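Local coordinates for sulfite reductase [ferredoxin] (Mycobacterium tuberculosis, PDB 1ZJ8), which probably catalyses the six-electron reduction of sulfite to sulfide with electrons from ferredoxin, using a siroheme and a [4Fe-4S] cluster, at residues D228-I233 with C478-I483; P339-G344 with R422-A427. One frame throughout, in Å; residues are numbered along the deposited sequence.

Interaction 1. Residues D228-I233 with C478-I483; sequences DVAHEI and CARIQI. With SRM (siroheme), chain E.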
ATOM      1  N   ASP A 228      -8.621   7.479  -6.646  1.00 29.69           N
ATOM      2  CA  ASP A 228      -8.876   6.264  -5.837  1.00 29.81           C
ATOM      3  C   ASP A 228      -7.593   5.506  -5.501  1.00 29.82           C
ATOM      4  O   ASP A 228      -7.632   4.314  -5.206  1.00 30.07           O
ATOM      5  CB  ASP A 228      -9.867   5.334  -6.548  1.00 29.95           C
ATOM      6  CG  ASP A 228      -9.411   4.933  -7.940  1.00 30.05           C
ATOM      7  OD1 ASP A 228      -8.219   5.119  -8.271  1.00 30.78           O
ATOM      8  OD2 ASP A 228     -10.263   4.451  -8.713  1.00 29.35           O
ATOM      9  N   VAL A 229      -6.461   6.210  -5.539  1.00 30.42           N
ATOM     10  CA  VAL A 229      -5.131   5.604  -5.386  1.00 30.69           C
ATOM     11  C   VAL A 229      -4.224   6.360  -4.388  1.00 31.13           C
ATOM     12  O   VAL A 229      -2.997   6.342  -4.494  1.00 31.83           O
ATOM     13  CB  VAL A 229      -4.407   5.494  -6.778  1.00 30.59           C
ATOM     14  CG1 VAL A 229      -5.160   4.563  -7.723  1.00 30.59           C
ATOM     15  CG2 VAL A 229      -4.230   6.869  -7.422  1.00 30.20           C
ATOM     16  N   ALA A 230      -4.821   7.006  -3.404  1.00 31.77           N
ATOM     17  CA  ALA A 230      -4.064   7.612  -2.307  1.00 31.95           C
ATOM     18  C   ALA A 230      -2.822   8.284  -2.860  1.00 32.32           C
ATOM     19  O   ALA A 230      -1.703   8.007  -2.436  1.00 32.79           O
ATOM     20  CB  ALA A 230      -3.690   6.547  -1.258  1.00 31.75           C
ATOM     21  N   HIS A 231      -3.018   9.165  -3.826  1.00 32.81           N
ATOM     22  CA  HIS A 231      -1.890   9.711  -4.560  1.00 33.23           C
ATOM     23  C   HIS A 231      -1.088  10.664  -3.721  1.00 33.70           C
ATOM     24  O   HIS A 231       0.136  10.689  -3.809  1.00 33.97           O
ATOM     25  CB  HIS A 231      -2.353  10.411  -5.820  1.00 33.47           C
ATOM     26  CG  HIS A 231      -3.291  11.556  -5.582  1.00 33.44           C
ATOM     27  ND1 HIS A 231      -2.898  12.874  -5.692  1.00 34.81           N
ATOM     28  CD2 HIS A 231      -4.614  11.581  -5.308  1.00 32.95           C
ATOM     29  CE1 HIS A 231      -3.937  13.660  -5.476  1.00 34.26           C
ATOM     30  NE2 HIS A 231      -4.992  12.900  -5.252  1.00 34.05           N
ATOM     31  N   GLU A 232      -1.785  11.414  -2.875  1.00 34.17           N
ATOM     32  CA  GLU A 232      -1.177  12.436  -2.054  1.00 34.43           C
ATOM     33  C   GLU A 232       0.024  11.934  -1.246  1.00 34.90           C
ATOM     34  O   GLU A 232       0.848  12.738  -0.820  1.00 35.41           O
ATOM     35  CB  GLU A 232      -2.244  13.037  -1.128  1.00 34.71           C
ATOM     36  CG  GLU A 232      -3.324  13.879  -1.866  1.00 35.15           C
ATOM     37  CD  GLU A 232      -4.729  13.250  -1.909  1.00 35.11           C
ATOM     38  OE1 GLU A 232      -4.858  12.026  -2.130  1.00 34.16           O
ATOM     39  OE2 GLU A 232      -5.716  14.012  -1.739  1.00 36.61           O
ATOM     40  N   ILE A 233       0.138  10.620  -1.050  1.00 35.17           N
ATOM     41  CA  ILE A 233       1.246  10.019  -0.272  1.00 35.07           C
ATOM     42  C   ILE A 233       2.150   9.058  -1.083  1.00 35.25           C
ATOM     43  O   ILE A 233       2.847   8.205  -0.518  1.00 35.74           O
ATOM     44  CB  ILE A 233       0.684   9.307   0.984  1.00 35.43           C
ATOM     45  CG1 ILE A 233      -0.328   8.202   0.602  1.00 35.05           C
ATOM     46  CG2 ILE A 233       0.022  10.332   1.922  1.00 35.57           C
ATOM     47  CD1 ILE A 233       0.111   6.803   0.978  1.00 35.26           C
ATOM     48  N   CYS A 478       2.573   1.592   7.454  1.00 37.02           N
ATOM     49  CA  CYS A 478       2.178   0.800   6.283  1.00 36.99           C
ATOM     50  C   CYS A 478       0.695   0.773   6.006  1.00 36.78           C
ATOM     51  O   CYS A 478       0.284   0.595   4.865  1.00 36.35           O
ATOM     52  CB  CYS A 478       2.606  -0.652   6.461  1.00 37.37           C
ATOM     53  SG  CYS A 478       4.414  -0.944   6.426  1.00 40.97           S
ATOM     54  N   ALA A 479      -0.104   0.875   7.072  1.00 36.93           N
ATOM     55  CA  ALA A 479      -1.555   0.920   6.967  1.00 36.71           C
ATOM     56  C   ALA A 479      -2.027   2.339   7.192  1.00 36.81           C
ATOM     57  O   ALA A 479      -3.157   2.554   7.612  1.00 36.97           O
ATOM     58  CB  ALA A 479      -2.199  -0.029   7.966  1.00 36.56           C
ATOM     59  N   ARG A 480      -1.154   3.308   6.913  1.00 36.97           N
ATOM     60  CA  ARG A 480      -1.532   4.721   6.838  1.00 36.90           C
ATOM     61  C   ARG A 480      -2.157   5.292   8.125  1.00 36.61           C
ATOM     62  O   ARG A 480      -3.341   5.586   8.177  1.00 36.57           O
ATOM     63  CB  ARG A 480      -2.435   4.936   5.599  1.00 37.27           C
ATOM     64  CG  ARG A 480      -1.634   5.182   4.274  1.00 38.17           C
ATOM     65  CD  ARG A 480      -1.734   4.091   3.217  1.00 38.56           C
ATOM     66  NE  ARG A 480      -2.984   4.181   2.471  1.00 38.22           N
ATOM     67  CZ  ARG A 480      -3.298   3.436   1.413  1.00 38.72           C
ATOM     68  NH1 ARG A 480      -2.457   2.525   0.918  1.00 37.97           N
ATOM     69  NH2 ARG A 480      -4.482   3.613   0.844  1.00 39.94           N
ATOM     70  N   ILE A 481      -1.317   5.470   9.144  1.00 36.89           N
ATOM     71  CA  ILE A 481      -1.708   6.000  10.464  1.00 36.99           C
ATOM     72  C   ILE A 481      -2.308   7.417  10.433  1.00 37.08           C
ATOM     73  O   ILE A 481      -3.347   7.708  11.054  1.00 37.04           O
ATOM     74  CB  ILE A 481      -0.469   6.123  11.395  1.00 37.17           C
ATOM     75  CG1 ILE A 481       0.228   4.782  11.590  1.00 37.30           C
ATOM     76  CG2 ILE A 481      -0.877   6.703  12.770  1.00 37.65           C
ATOM     77  CD1 ILE A 481       1.624   4.889  12.123  1.00 36.96           C
ATOM     78  N   GLN A 482      -1.622   8.302   9.720  1.00 37.10           N
ATOM     79  CA  GLN A 482      -1.830   9.728   9.890  1.00 37.12           C
ATOM     80  C   GLN A 482      -2.971  10.220   9.049  1.00 37.22           C
ATOM     81  O   GLN A 482      -3.286  11.409   9.081  1.00 37.51           O
ATOM     82  CB  GLN A 482      -0.557  10.529   9.552  1.00 37.11           C
ATOM     83  CG  GLN A 482       0.705  10.143  10.340  1.00 35.66           C
ATOM     84  CD  GLN A 482       1.453   8.993   9.703  1.00 35.01           C
ATOM     85  OE1 GLN A 482       0.869   8.197   8.965  1.00 33.79           O
ATOM     86  NE2 GLN A 482       2.756   8.905   9.972  1.00 35.25           N
ATOM     87  N   ILE A 483      -3.597   9.329   8.291  1.00 37.41           N
ATOM     88  CA  ILE A 483      -4.669   9.754   7.399  1.00 37.57           C
ATOM     89  C   ILE A 483      -5.936   8.955   7.653  1.00 37.94           C
ATOM     90  O   ILE A 483      -6.694   8.682   6.729  1.00 38.91           O
ATOM     91  CB  ILE A 483      -4.214   9.686   5.918  1.00 37.37           C
ATOM     92  CG1 ILE A 483      -3.836   8.255   5.516  1.00 36.94           C
ATOM     93  CG2 ILE A 483      -3.029  10.609   5.696  1.00 36.76           C
ATOM     94  CD1 ILE A 483      -3.291   8.149   4.130  1.00 37.20           C
TER
HETATM   95 FE   SRM E 557       5.495  -1.293   3.933  1.00 36.68          FE
HETATM   96  CHA SRM E 557       8.438  -2.141   5.446  1.00 39.33           C
HETATM   97  CHB SRM E 557       4.131  -4.154   5.016  1.00 37.03           C
HETATM   98  CHC SRM E 557       2.709  -0.502   2.449  1.00 31.66           C
HETATM   99  CHD SRM E 557       5.999   2.014   4.795  1.00 36.19           C
HETATM  100  NA  SRM E 557       6.209  -2.923   4.845  1.00 38.55           N
HETATM  101  C1A SRM E 557       7.467  -3.152   5.282  1.00 39.78           C
HETATM  102  C2A SRM E 557       7.749  -4.591   5.586  1.00 40.69           C
HETATM  103  CMA SRM E 557       8.438  -5.225   4.416  1.00 40.05           C
HETATM  104  CDA SRM E 557       8.465  -4.780   6.895  1.00 42.56           C
HETATM  105  CEA SRM E 557       9.928  -5.089   6.902  1.00 44.84           C
HETATM  106  O3A SRM E 557      10.712  -4.258   6.431  1.00 47.29           O
HETATM  107  O4A SRM E 557      10.353  -6.159   7.363  1.00 46.66           O
HETATM  108  C3A SRM E 557       6.360  -5.108   5.740  1.00 40.44           C
HETATM  109  CAA SRM E 557       6.141  -6.476   5.186  1.00 40.25           C
HETATM  110  CBA SRM E 557       6.434  -7.376   6.357  1.00 41.43           C
HETATM  111  CCA SRM E 557       5.603  -8.616   6.297  1.00 42.67           C
HETATM  112  O1A SRM E 557       4.409  -8.526   5.940  1.00 41.33           O
HETATM  113  O2A SRM E 557       6.143  -9.711   6.587  1.00 43.03           O
HETATM  114  C4A SRM E 557       5.518  -4.025   5.157  1.00 39.08           C
HETATM  115  NB  SRM E 557       3.801  -2.250   3.651  1.00 35.16           N
HETATM  116  C1B SRM E 557       3.370  -3.430   4.101  1.00 34.63           C
HETATM  117  C2B SRM E 557       2.056  -3.889   3.535  1.00 33.18           C
HETATM  118  CMB SRM E 557       1.990  -5.359   3.230  1.00 32.44           C
HETATM  119  CDB SRM E 557       1.004  -3.574   4.545  1.00 33.03           C
HETATM  120  CEB SRM E 557      -0.403  -3.943   4.234  1.00 33.40           C
HETATM  121  O3B SRM E 557      -1.018  -4.831   4.861  1.00 33.18           O
HETATM  122  O4B SRM E 557      -0.942  -3.332   3.311  1.00 34.85           O
HETATM  123  C3B SRM E 557       1.969  -2.964   2.340  1.00 32.49           C
HETATM  124  CAB SRM E 557       2.663  -3.561   1.143  1.00 32.29           C
HETATM  125  CBB SRM E 557       2.124  -3.020  -0.146  1.00 31.87           C
HETATM  126  CCB SRM E 557       2.986  -3.457  -1.294  1.00 31.13           C
HETATM  127  O1B SRM E 557       2.630  -4.367  -2.038  1.00 31.81           O
HETATM  128  O2B SRM E 557       4.051  -2.898  -1.538  1.00 33.57           O
HETATM  129  C4B SRM E 557       2.857  -1.843   2.807  1.00 33.82           C
HETATM  130  NC  SRM E 557       4.506   0.360   3.784  1.00 33.63           N
HETATM  131  C1C SRM E 557       3.448   0.550   2.969  1.00 31.18           C
HETATM  132  C2C SRM E 557       2.940   1.842   3.009  1.00 32.91           C
HETATM  133  CDC SRM E 557       1.653   2.376   2.474  1.00 33.13           C
HETATM  134  CEC SRM E 557       1.537   2.846   1.077  1.00 32.44           C
HETATM  135  O3C SRM E 557       2.465   2.635   0.264  1.00 31.81           O
HETATM  136  O4C SRM E 557       0.492   3.454   0.801  1.00 32.69           O
HETATM  137  C3C SRM E 557       3.878   2.516   3.731  1.00 33.32           C
HETATM  138  CAC SRM E 557       3.688   3.977   3.978  1.00 33.48           C
HETATM  139  CBC SRM E 557       3.828   4.969   2.843  1.00 32.83           C
HETATM  140  CCC SRM E 557       5.305   5.229   2.600  1.00 32.31           C
HETATM  141  O1C SRM E 557       6.036   4.339   2.088  1.00 28.39           O
HETATM  142  O2C SRM E 557       5.748   6.351   2.957  1.00 31.62           O
HETATM  143  C4C SRM E 557       4.842   1.626   4.130  1.00 34.77           C
HETATM  144  ND  SRM E 557       7.080  -0.235   4.615  1.00 37.36           N
HETATM  145  C1D SRM E 557       6.971   1.030   5.051  1.00 37.00           C
HETATM  146  C2D SRM E 557       8.053   1.311   5.907  1.00 38.32           C
HETATM  147  CAD SRM E 557       8.620   2.709   6.079  1.00 37.48           C
HETATM  148  CBD SRM E 557       9.750   3.138   5.195  1.00 39.18           C
HETATM  149  CCD SRM E 557      10.302   4.535   5.187  1.00 40.36           C
HETATM  150  O1D SRM E 557      10.157   5.193   4.133  1.00 41.96           O
HETATM  151  O2D SRM E 557      10.880   5.017   6.198  1.00 37.19           O
HETATM  152  C3D SRM E 557       8.818   0.159   5.965  1.00 37.58           C
HETATM  153  CDD SRM E 557      10.265   0.100   6.370  1.00 38.97           C
HETATM  154  CED SRM E 557      11.394   0.525   5.457  1.00 39.54           C
HETATM  155  O3D SRM E 557      11.209   0.718   4.255  1.00 39.68           O
HETATM  156  O4D SRM E 557      12.542   0.692   5.893  1.00 38.84           O
HETATM  157  C4D SRM E 557       8.205  -0.788   5.160  1.00 38.45           C
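I233 and A230 meet the side chain of R480 in the siroheme pocket, where two loops from the repeated 4Fe-4S-type domains of the sulfite reductase fold converge. The contact is small and mostly nonpolar: I233 CD1 lies 4.0 Å from R480 CD, and the two side chains cross at about a right angle. I233 carries CG1 between its backbone N and carbonyl carbon (chi1 59°), which turns the CG1 branch toward R480, and CD1 at its end meets the arginine CD and siroheme O4C. A230 brings its methyl over one face of the guanidinium, with CB 3.7 Å from R480 NH2. The R480 chain is bent at chi2 and chi3, folding the cationic end between this loop and the siroheme. Outside the two segments NH2 bonds to P388 O and NH1 to D140 O, and Y389 adds a cation-pi contact. On the same segment, C478 SG ligates an iron of the cluster and lies 2.7 Å from the siroheme iron, consistent with the bridging thiolate expected from relatives; R480 follows two residues on. From R480 NH1 a weak hydrogen bond, 3.1 Å long and bent to 128°, reaches siroheme O4C.

Interaction 2. Residues P339-G344 with R422-A427; sequences PIDHVG and RRNLMA
D341 and R423 form a two-pronged salt bridge in which the carboxylate meets the NE side of the guanidinium. The bond from R423 NE to D341 OD2 is 2.9 Å long and nearly straight, at 165°; it meets the syn lone pair of OD2, and OD2 lies in the guanidinium plane. The second prong, from R423 NH2 to D341 OD1, is also 2.9 Å but more bent, and OD1 is tilted out of the guanidinium plane. The two flat groups are nonetheless only 25° apart, close to the coplanar geometry of a side-on carboxylate–guanidinium pair.

R423 reaches across with CG anti to its backbone N (chi1 173°) and a chain extended from CG to NE, which carries its guanidinium from helix 420-424 to the loop. V343 approaches from the opposite direction and sets CG1 over one face of the guanidinium, offset toward its rim and 3.9 Å from R423 NE. The cation is thus met at its edge by charge and on a face by a methyl.

D341 is positioned by its own loop. V343 N donates to D341 OD1 over 3.0 Å, arriving from above the carboxylate plane, and OD1 therefore receives two donors from different directions. The two N-H donors probably steady the negative charge and limit rotation of the carboxylate. A water donates to D341 OD2 at 2.9 Å; its link to N424 OD1 is modelled too short to be relied on.

The D341–V343 bond defines an Asx turn. Here it leads into edge strand 344-347 of one antiparallel sheet, while R423 precedes edge strand 425-427 of a mixed sheet, making this a salt bridge between two sheet-bearing parts of the reductase fold.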
ATOM      1  N   PRO A 339     -13.516   9.507   0.078  1.00 42.92           N
ATOM      2  CA  PRO A 339     -12.673   8.646  -0.736  1.00 42.07           C
ATOM      3  C   PRO A 339     -13.471   7.659  -1.601  1.00 41.03           C
ATOM      4  O   PRO A 339     -14.638   7.408  -1.332  1.00 41.20           O
ATOM      5  CB  PRO A 339     -11.829   7.880   0.306  1.00 42.00           C
ATOM      6  CG  PRO A 339     -12.041   8.552   1.565  1.00 42.28           C
ATOM      7  CD  PRO A 339     -13.419   9.130   1.492  1.00 43.14           C
ATOM      8  N   ILE A 340     -12.825   7.113  -2.626  1.00 39.36           N
ATOM      9  CA  ILE A 340     -13.423   6.093  -3.471  1.00 38.21           C
ATOM     10  C   ILE A 340     -12.771   4.731  -3.212  1.00 36.75           C
ATOM     11  O   ILE A 340     -11.640   4.469  -3.651  1.00 36.33           O
ATOM     12  CB  ILE A 340     -13.274   6.464  -4.964  1.00 38.62           C
ATOM     13  CG1 ILE A 340     -13.823   7.878  -5.228  1.00 38.03           C
ATOM     14  CG2 ILE A 340     -13.955   5.402  -5.864  1.00 39.01           C
ATOM     15  CD1 ILE A 340     -12.775   8.953  -5.234  1.00 37.96           C
ATOM     16  N   ASP A 341     -13.480   3.852  -2.512  1.00 35.31           N
ATOM     17  CA  ASP A 341     -12.958   2.495  -2.309  1.00 34.37           C
ATOM     18  C   ASP A 341     -13.553   1.457  -3.247  1.00 33.65           C
ATOM     19  O   ASP A 341     -13.083   0.327  -3.253  1.00 33.86           O
ATOM     20  CB  ASP A 341     -13.065   2.036  -0.847  1.00 33.90           C
ATOM     21  CG  ASP A 341     -14.498   1.907  -0.352  1.00 32.73           C
ATOM     22  OD1 ASP A 341     -15.414   1.998  -1.164  1.00 30.51           O
ATOM     23  OD2 ASP A 341     -14.701   1.701   0.867  1.00 31.70           O
ATOM     24  N   HIS A 342     -14.563   1.846  -4.034  1.00 32.70           N
ATOM     25  CA  HIS A 342     -15.236   0.954  -4.978  1.00 31.99           C
ATOM     26  C   HIS A 342     -15.908  -0.255  -4.365  1.00 31.19           C
ATOM     27  O   HIS A 342     -16.147  -1.218  -5.044  1.00 31.48           O
ATOM     28  CB  HIS A 342     -14.261   0.489  -6.057  1.00 31.79           C
ATOM     29  CG  HIS A 342     -13.676   1.611  -6.845  1.00 31.02           C
ATOM     30  ND1 HIS A 342     -14.440   2.411  -7.668  1.00 30.41           N
ATOM     31  CD2 HIS A 342     -12.411   2.075  -6.929  1.00 29.98           C
ATOM     32  CE1 HIS A 342     -13.666   3.321  -8.225  1.00 31.34           C
ATOM     33  NE2 HIS A 342     -12.433   3.147  -7.783  1.00 31.13           N
ATOM     34  N   VAL A 343     -16.256  -0.201  -3.101  1.00 30.95           N
ATOM     35  CA  VAL A 343     -16.982  -1.299  -2.485  1.00 31.19           C
ATOM     36  C   VAL A 343     -18.489  -1.271  -2.842  1.00 31.10           C
ATOM     37  O   VAL A 343     -19.107  -0.211  -2.864  1.00 30.99           O
ATOM     38  CB  VAL A 343     -16.732  -1.304  -0.961  1.00 31.15           C
ATOM     39  CG1 VAL A 343     -17.864  -1.971  -0.205  1.00 31.49           C
ATOM     40  CG2 VAL A 343     -15.387  -1.991  -0.658  1.00 30.89           C
ATOM     41  N   GLY A 344     -19.073  -2.440  -3.122  1.00 31.06           N
ATOM     42  CA  GLY A 344     -20.488  -2.522  -3.503  1.00 30.90           C
ATOM     43  C   GLY A 344     -20.623  -2.669  -5.003  1.00 31.15           C
ATOM     44  O   GLY A 344     -19.623  -2.949  -5.690  1.00 32.43           O
ATOM     45  N   ARG A 422     -16.235  -2.944   9.074  1.00 33.25           N
ATOM     46  CA  ARG A 422     -15.526  -3.896   8.218  1.00 33.28           C
ATOM     47  C   ARG A 422     -15.035  -3.236   6.934  1.00 32.10           C
ATOM     48  O   ARG A 422     -13.990  -3.576   6.397  1.00 31.98           O
ATOM     49  CB  ARG A 422     -16.452  -5.036   7.857  1.00 33.20           C
ATOM     50  CG  ARG A 422     -15.801  -6.180   7.133  1.00 33.39           C
ATOM     51  CD  ARG A 422     -16.884  -6.999   6.471  1.00 34.92           C
ATOM     52  NE  ARG A 422     -16.675  -8.429   6.629  1.00 36.68           N
ATOM     53  CZ  ARG A 422     -16.848  -9.095   7.770  1.00 37.61           C
ATOM     54  NH1 ARG A 422     -17.257  -8.485   8.896  1.00 36.52           N
ATOM     55  NH2 ARG A 422     -16.616 -10.403   7.771  1.00 38.70           N
ATOM     56  N   ARG A 423     -15.842  -2.319   6.438  1.00 31.31           N
ATOM     57  CA  ARG A 423     -15.558  -1.630   5.222  1.00 30.90           C
ATOM     58  C   ARG A 423     -14.357  -0.739   5.344  1.00 30.05           C
ATOM     59  O   ARG A 423     -13.500  -0.726   4.483  1.00 29.70           O
ATOM     60  CB  ARG A 423     -16.751  -0.760   4.862  1.00 30.98           C
ATOM     61  CG  ARG A 423     -16.453   0.111   3.691  1.00 31.85           C
ATOM     62  CD  ARG A 423     -17.682   0.496   3.028  1.00 32.66           C
ATOM     63  NE  ARG A 423     -17.411   1.319   1.872  1.00 33.24           N
ATOM     64  CZ  ARG A 423     -18.365   1.773   1.078  1.00 34.11           C
ATOM     65  NH1 ARG A 423     -19.642   1.517   1.346  1.00 35.14           N
ATOM     66  NH2 ARG A 423     -18.046   2.515   0.036  1.00 34.13           N
ATOM     67  N   ASN A 424     -14.321   0.025   6.419  1.00 29.79           N
ATOM     68  CA  ASN A 424     -13.387   1.138   6.519  1.00 29.83           C
ATOM     69  C   ASN A 424     -12.131   0.903   7.359  1.00 29.63           C
ATOM     70  O   ASN A 424     -11.372   1.825   7.584  1.00 29.79           O
ATOM     71  CB  ASN A 424     -14.140   2.371   7.031  1.00 29.52           C
ATOM     72  CG  ASN A 424     -15.176   2.836   6.064  1.00 28.21           C
ATOM     73  OD1 ASN A 424     -14.887   3.011   4.906  1.00 27.16           O
ATOM     74  ND2 ASN A 424     -16.399   3.010   6.525  1.00 29.25           N
ATOM     75  N   LEU A 425     -11.890  -0.320   7.789  1.00 29.68           N
ATOM     76  CA  LEU A 425     -10.750  -0.585   8.644  1.00 30.14           C
ATOM     77  C   LEU A 425      -9.589  -1.130   7.812  1.00 30.40           C
ATOM     78  O   LEU A 425      -9.766  -1.969   6.945  1.00 30.64           O
ATOM     79  CB  LEU A 425     -11.123  -1.562   9.777  1.00 30.00           C
ATOM     80  CG  LEU A 425      -9.967  -1.987  10.716  1.00 30.26           C
ATOM     81  CD1 LEU A 425     -10.450  -2.242  12.118  1.00 31.18           C
ATOM     82  CD2 LEU A 425      -9.176  -3.221  10.224  1.00 30.21           C
ATOM     83  N   MET A 426      -8.387  -0.664   8.084  1.00 31.07           N
ATOM     84  CA  MET A 426      -7.192  -1.310   7.546  1.00 31.84           C
ATOM     85  C   MET A 426      -6.235  -1.631   8.683  1.00 32.21           C
ATOM     86  O   MET A 426      -6.273  -1.005   9.748  1.00 32.38           O
ATOM     87  CB  MET A 426      -6.472  -0.420   6.518  1.00 31.77           C
ATOM     88  CG  MET A 426      -7.215  -0.207   5.214  1.00 31.86           C
ATOM     89  SD  MET A 426      -6.244   0.647   3.918  1.00 32.91           S
ATOM     90  CE  MET A 426      -5.321   1.866   4.824  1.00 33.40           C
ATOM     91  N   ALA A 427      -5.374  -2.608   8.441  1.00 32.67           N
ATOM     92  CA  ALA A 427      -4.331  -2.976   9.382  1.00 33.14           C
ATOM     93  C   ALA A 427      -3.148  -3.490   8.583  1.00 33.82           C
ATOM     94  O   ALA A 427      -3.309  -3.967   7.452  1.00 34.58           O
ATOM     95  CB  ALA A 427      -4.828  -4.034  10.334  1.00 33.14           C
TER
HETATM   96  O   HOH W   1     -13.138   2.606   3.109  1.00 40.17           O

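Overall arrangement
Interaction 2 is nested along the chain inside the loop closed by interaction 1, and their centres lie 13 Å apart. Two direct junctions join them. D228 OD2 and H342 NE2 are 2.7 Å apart, a probable hydrogen bond between the first segments of each contact. Between the second segments, A479 packs on strand 425-427, with A479 CB 3.6 Å from A427 C. Their relation to the cofactors differs: 478-483 supplies C478 and R480 to the siroheme pocket, whereas the D341 side chain is about 14 Å from the siroheme. A427 nevertheless touches that ligand, so segment 422-427 runs from the surface salt bridge to the pocket wall.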